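Local coordinates for protein AGR_C_1268p (Agrobacterium tumefaciens str. C58, PDB 2GHS) that probably acts as a gluconolactonase-like beta-propeller enzyme of the SMP-30/regucalcin family, expected to hold one divalent metal cation, at residues 201-206 and 220-225. Residues are numbered along the deposited sequence; the frame is centred on the assembly and turned at random. Where two conformers were deposited one is given.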
ATOM      1  N   ASN A 201       1.241   7.283  14.602  1.00 11.65           N
ATOM      2  CA  ASN A 201       1.900   5.985  14.804  1.00 10.89           C
ATOM      3  C   ASN A 201       1.207   5.110  15.856  1.00 10.96           C
ATOM      4  O   ASN A 201       1.853   4.314  16.547  1.00 11.39           O
ATOM      5  CB  ASN A 201       3.393   6.144  15.152  1.00 13.14           C
ATOM      6  CG  ASN A 201       4.310   6.146  13.926  1.00 19.71           C
ATOM      7  OD1 ASN A 201       3.928   5.721  12.825  1.00 13.65           O
ATOM      8  ND2 ASN A 201       5.526   6.644  14.123  1.00 21.24           N
ATOM      9  N   ARG A 202      -0.112   5.252  15.959  1.00 10.48           N
ATOM     10  CA  ARG A 202      -0.920   4.303  16.706  1.00  8.51           C
ATOM     11  C   ARG A 202      -1.736   3.471  15.752  1.00  9.72           C
ATOM     12  O   ARG A 202      -2.738   3.945  15.175  1.00 11.22           O
ATOM     13  CB  ARG A 202      -1.826   4.983  17.723  1.00 11.02           C
ATOM     14  CG  ARG A 202      -1.051   5.680  18.784  1.00 18.12           C
ATOM     15  CD  ARG A 202      -1.900   6.055  19.997  1.00 29.01           C
ATOM     16  NE  ARG A 202      -1.077   6.814  20.958  1.00 40.33           N
ATOM     17  CZ  ARG A 202      -1.014   8.147  21.024  1.00 44.44           C
ATOM     18  NH1 ARG A 202      -1.756   8.898  20.217  1.00 43.21           N
ATOM     19  NH2 ARG A 202      -0.219   8.738  21.923  1.00 43.08           N
ATOM     20  N   LEU A 203      -1.307   2.242  15.550  1.00  8.98           N
ATOM     21  CA  LEU A 203      -1.990   1.352  14.604  0.65 10.12           C
ATOM     22  C   LEU A 203      -3.292   0.881  15.269  1.00 12.98           C
ATOM     23  O   LEU A 203      -3.285   0.325  16.389  1.00 11.12           O
ATOM     24  CB  LEU A 203      -1.087   0.182  14.215  0.65 13.46           C
ATOM     25  CG  LEU A 203      -1.611  -0.712  13.080  0.65 15.29           C
ATOM     26  CD1 LEU A 203      -0.446  -1.314  12.282  0.65 18.06           C
ATOM     27  CD2 LEU A 203      -2.503  -1.794  13.648  0.65 18.97           C
HETATM   28  N   MSE A 204      -4.393   1.131  14.593  1.00 11.89           N
HETATM   29  CA  MSE A 204      -5.719   0.841  15.098  1.00 10.12           C
HETATM   30  C   MSE A 204      -6.221  -0.477  14.525  1.00 10.75           C
HETATM   31  O   MSE A 204      -5.869  -0.845  13.416  1.00 12.32           O
HETATM   32  CB  MSE A 204      -6.666   1.939  14.633  1.00 11.14           C
HETATM   33  CG  MSE A 204      -6.156   3.339  14.882  1.00 10.40           C
HETATM   34 SE   MSE A 204      -5.800   3.735  16.752  1.00 15.93          SE
HETATM   35  CE  MSE A 204      -7.607   3.798  17.451  1.00 16.46           C
ATOM     36  N   ARG A 205      -7.070  -1.166  15.285  1.00  9.76           N
ATOM     37  CA  ARG A 205      -7.858  -2.272  14.777  1.00  9.75           C
ATOM     38  C   ARG A 205      -9.329  -1.920  14.853  1.00 11.42           C
ATOM     39  O   ARG A 205      -9.768  -1.207  15.780  1.00  9.75           O
ATOM     40  CB  ARG A 205      -7.548  -3.563  15.555  1.00 11.86           C
ATOM     41  CG  ARG A 205      -7.937  -3.575  17.003  1.00 11.21           C
ATOM     42  CD  ARG A 205      -7.859  -5.007  17.694  1.00 12.12           C
ATOM     43  NE  ARG A 205      -8.263  -4.935  19.101  1.00 13.46           N
ATOM     44  CZ  ARG A 205      -9.521  -4.887  19.564  1.00 16.99           C
ATOM     45  NH1 ARG A 205     -10.567  -4.939  18.736  1.00 19.04           N
ATOM     46  NH2 ARG A 205      -9.735  -4.778  20.874  1.00 15.43           N
ATOM     47  N   VAL A 206     -10.080  -2.409  13.873  1.00 11.12           N
ATOM     48  CA  VAL A 206     -11.481  -2.081  13.697  1.00 11.82           C
ATOM     49  C   VAL A 206     -12.281  -3.394  13.456  1.00  9.42           C
ATOM     50  O   VAL A 206     -12.016  -4.122  12.524  1.00 10.42           O
ATOM     51  CB  VAL A 206     -11.679  -1.151  12.447  1.00 13.38           C
ATOM     52  CG1 VAL A 206     -13.134  -0.649  12.369  1.00 14.81           C
ATOM     53  CG2 VAL A 206     -10.744   0.000  12.480  1.00 16.70           C
ATOM     54  N   GLU A 220      -9.957   0.653  17.887  1.00 11.96           N
ATOM     55  CA  GLU A 220      -9.230   0.427  19.141  1.00 13.91           C
ATOM     56  C   GLU A 220      -7.737   0.495  18.864  1.00 12.41           C
ATOM     57  O   GLU A 220      -7.284   0.045  17.810  1.00 10.92           O
ATOM     58  CB  GLU A 220      -9.528  -0.976  19.676  1.00 15.99           C
ATOM     59  CG  GLU A 220     -11.028  -1.333  19.739  1.00 20.84           C
ATOM     60  CD  GLU A 220     -11.785  -0.601  20.832  1.00 27.16           C
ATOM     61  OE1 GLU A 220     -11.167  -0.191  21.851  1.00 27.81           O
ATOM     62  OE2 GLU A 220     -13.020  -0.446  20.673  1.00 26.23           O
ATOM     63  N   VAL A 221      -6.953   1.018  19.795  1.00 14.40           N
ATOM     64  CA  VAL A 221      -5.491   1.026  19.632  1.00 14.28           C
ATOM     65  C   VAL A 221      -4.956  -0.389  19.759  1.00 15.98           C
ATOM     66  O   VAL A 221      -5.172  -1.056  20.772  1.00 16.49           O
ATOM     67  CB  VAL A 221      -4.783   1.912  20.654  1.00 15.41           C
ATOM     68  CG1 VAL A 221      -3.256   1.850  20.502  1.00 18.42           C
ATOM     69  CG2 VAL A 221      -5.228   3.351  20.548  1.00 21.90           C
ATOM     70  N   PHE A 222      -4.284  -0.868  18.720  1.00 12.91           N
ATOM     71  CA  PHE A 222      -3.725  -2.203  18.693  1.00 12.50           C
ATOM     72  C   PHE A 222      -2.204  -2.189  18.937  1.00 11.71           C
ATOM     73  O   PHE A 222      -1.715  -2.923  19.815  1.00 16.40           O
ATOM     74  CB  PHE A 222      -4.095  -2.870  17.357  1.00 12.32           C
ATOM     75  CG  PHE A 222      -3.580  -4.282  17.178  1.00 12.40           C
ATOM     76  CD1 PHE A 222      -3.758  -5.255  18.150  1.00 15.09           C
ATOM     77  CD2 PHE A 222      -2.976  -4.644  15.987  1.00 16.27           C
ATOM     78  CE1 PHE A 222      -3.311  -6.554  17.939  1.00 14.94           C
ATOM     79  CE2 PHE A 222      -2.534  -5.958  15.770  1.00 16.72           C
ATOM     80  CZ  PHE A 222      -2.695  -6.902  16.745  1.00 19.68           C
ATOM     81  N   ILE A 223      -1.475  -1.355  18.189  1.00 14.30           N
ATOM     82  CA  ILE A 223      -0.011  -1.195  18.367  1.00 12.63           C
ATOM     83  C   ILE A 223       0.360   0.297  18.534  1.00 12.29           C
ATOM     84  O   ILE A 223       0.186   1.088  17.594  1.00 15.77           O
ATOM     85  CB  ILE A 223       0.772  -1.810  17.160  1.00 13.21           C
ATOM     86  CG1 ILE A 223       0.402  -3.302  16.994  1.00 18.35           C
ATOM     87  CG2 ILE A 223       2.292  -1.586  17.350  1.00 18.28           C
ATOM     88  CD1 ILE A 223       0.788  -3.929  15.647  1.00 17.12           C
ATOM     89  N   ASP A 224       0.830   0.660  19.742  1.00 15.00           N
ATOM     90  CA  ASP A 224       1.257   2.020  20.027  1.00 14.44           C
ATOM     91  C   ASP A 224       2.766   2.072  19.753  1.00 18.07           C
ATOM     92  O   ASP A 224       3.585   1.515  20.516  1.00 13.75           O
ATOM     93  CB  ASP A 224       0.971   2.387  21.490  1.00 18.71           C
ATOM     94  CG  ASP A 224       1.212   3.867  21.784  1.00 24.12           C
ATOM     95  OD1 ASP A 224       1.973   4.523  21.053  1.00 28.37           O
ATOM     96  OD2 ASP A 224       0.639   4.360  22.769  1.00 32.04           O
ATOM     97  N   SER A 225       3.120   2.728  18.659  1.00 17.86           N
ATOM     98  CA  SER A 225       4.533   2.900  18.305  0.50 20.64           C
ATOM     99  C   SER A 225       4.863   4.390  18.282  1.00 21.49           C
ATOM    100  O   SER A 225       5.735   4.833  17.552  1.00 23.73           O
ATOM    101  CB  SER A 225       4.875   2.216  16.963  0.50 21.50           C
ATOM    102  OG  SER A 225       4.292   2.864  15.838  0.50 17.70           O
TER
HETATM  103  O   HOH W   1       1.713   6.733  23.493  1.00 45.07           O
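Leu203 O accepts two backbone N-H groups, from Phe222 (2.8 Å to its N) and from Ile223 (3.1 Å to its N), which identifies a classic beta bulge: two residues of 220-225 face one of 201-206. Antiparallel pairing continues on both sides of it. Leu203 N donates to Ile223 O, while Arg205 and Glu220 exchange a reciprocal pair, each N to the other's O at 2.8 Å. Beyond the last strand pair, Asn201 O is gripped twice by Ser225, by N almost straight on and by OG at a C=O...OG angle of 128°.

Charged groups meet on the face bearing Arg202 and Asp224. Their salt bridge is long and weak, Arg202 NE to Asp224 OD2 at 3.5 Å, with OD2 at the guanidinium edge and the two planes 79° apart; a water joins Arg202 NH2 to the same OD2, and Thr226 binds OD1. On the other face, with Leu203 and Ile223, Arg205 lays one guanidinium face over Glu220 CG, while the Glu220 carboxylate pairs with Lys218.

Among apolar contacts, Leu203 CD2 reaches the edge of the Phe222 ring, 3.7 Å from Phe222 CD2. A bend at chi2 (-59°) brings selenomethionine Met204 SE to 3.9 Å from Val221 CG2, and a further bend at chi3 carries CE close to Val221 N.

Six of the eight hydrogen bonds joining this propeller blade's outermost strand 220-224 to 202-207 thus run between backbone atoms; of the side-chain bonds, Ser225 OG's is short and Arg202-Asp224 is weak and water-assisted.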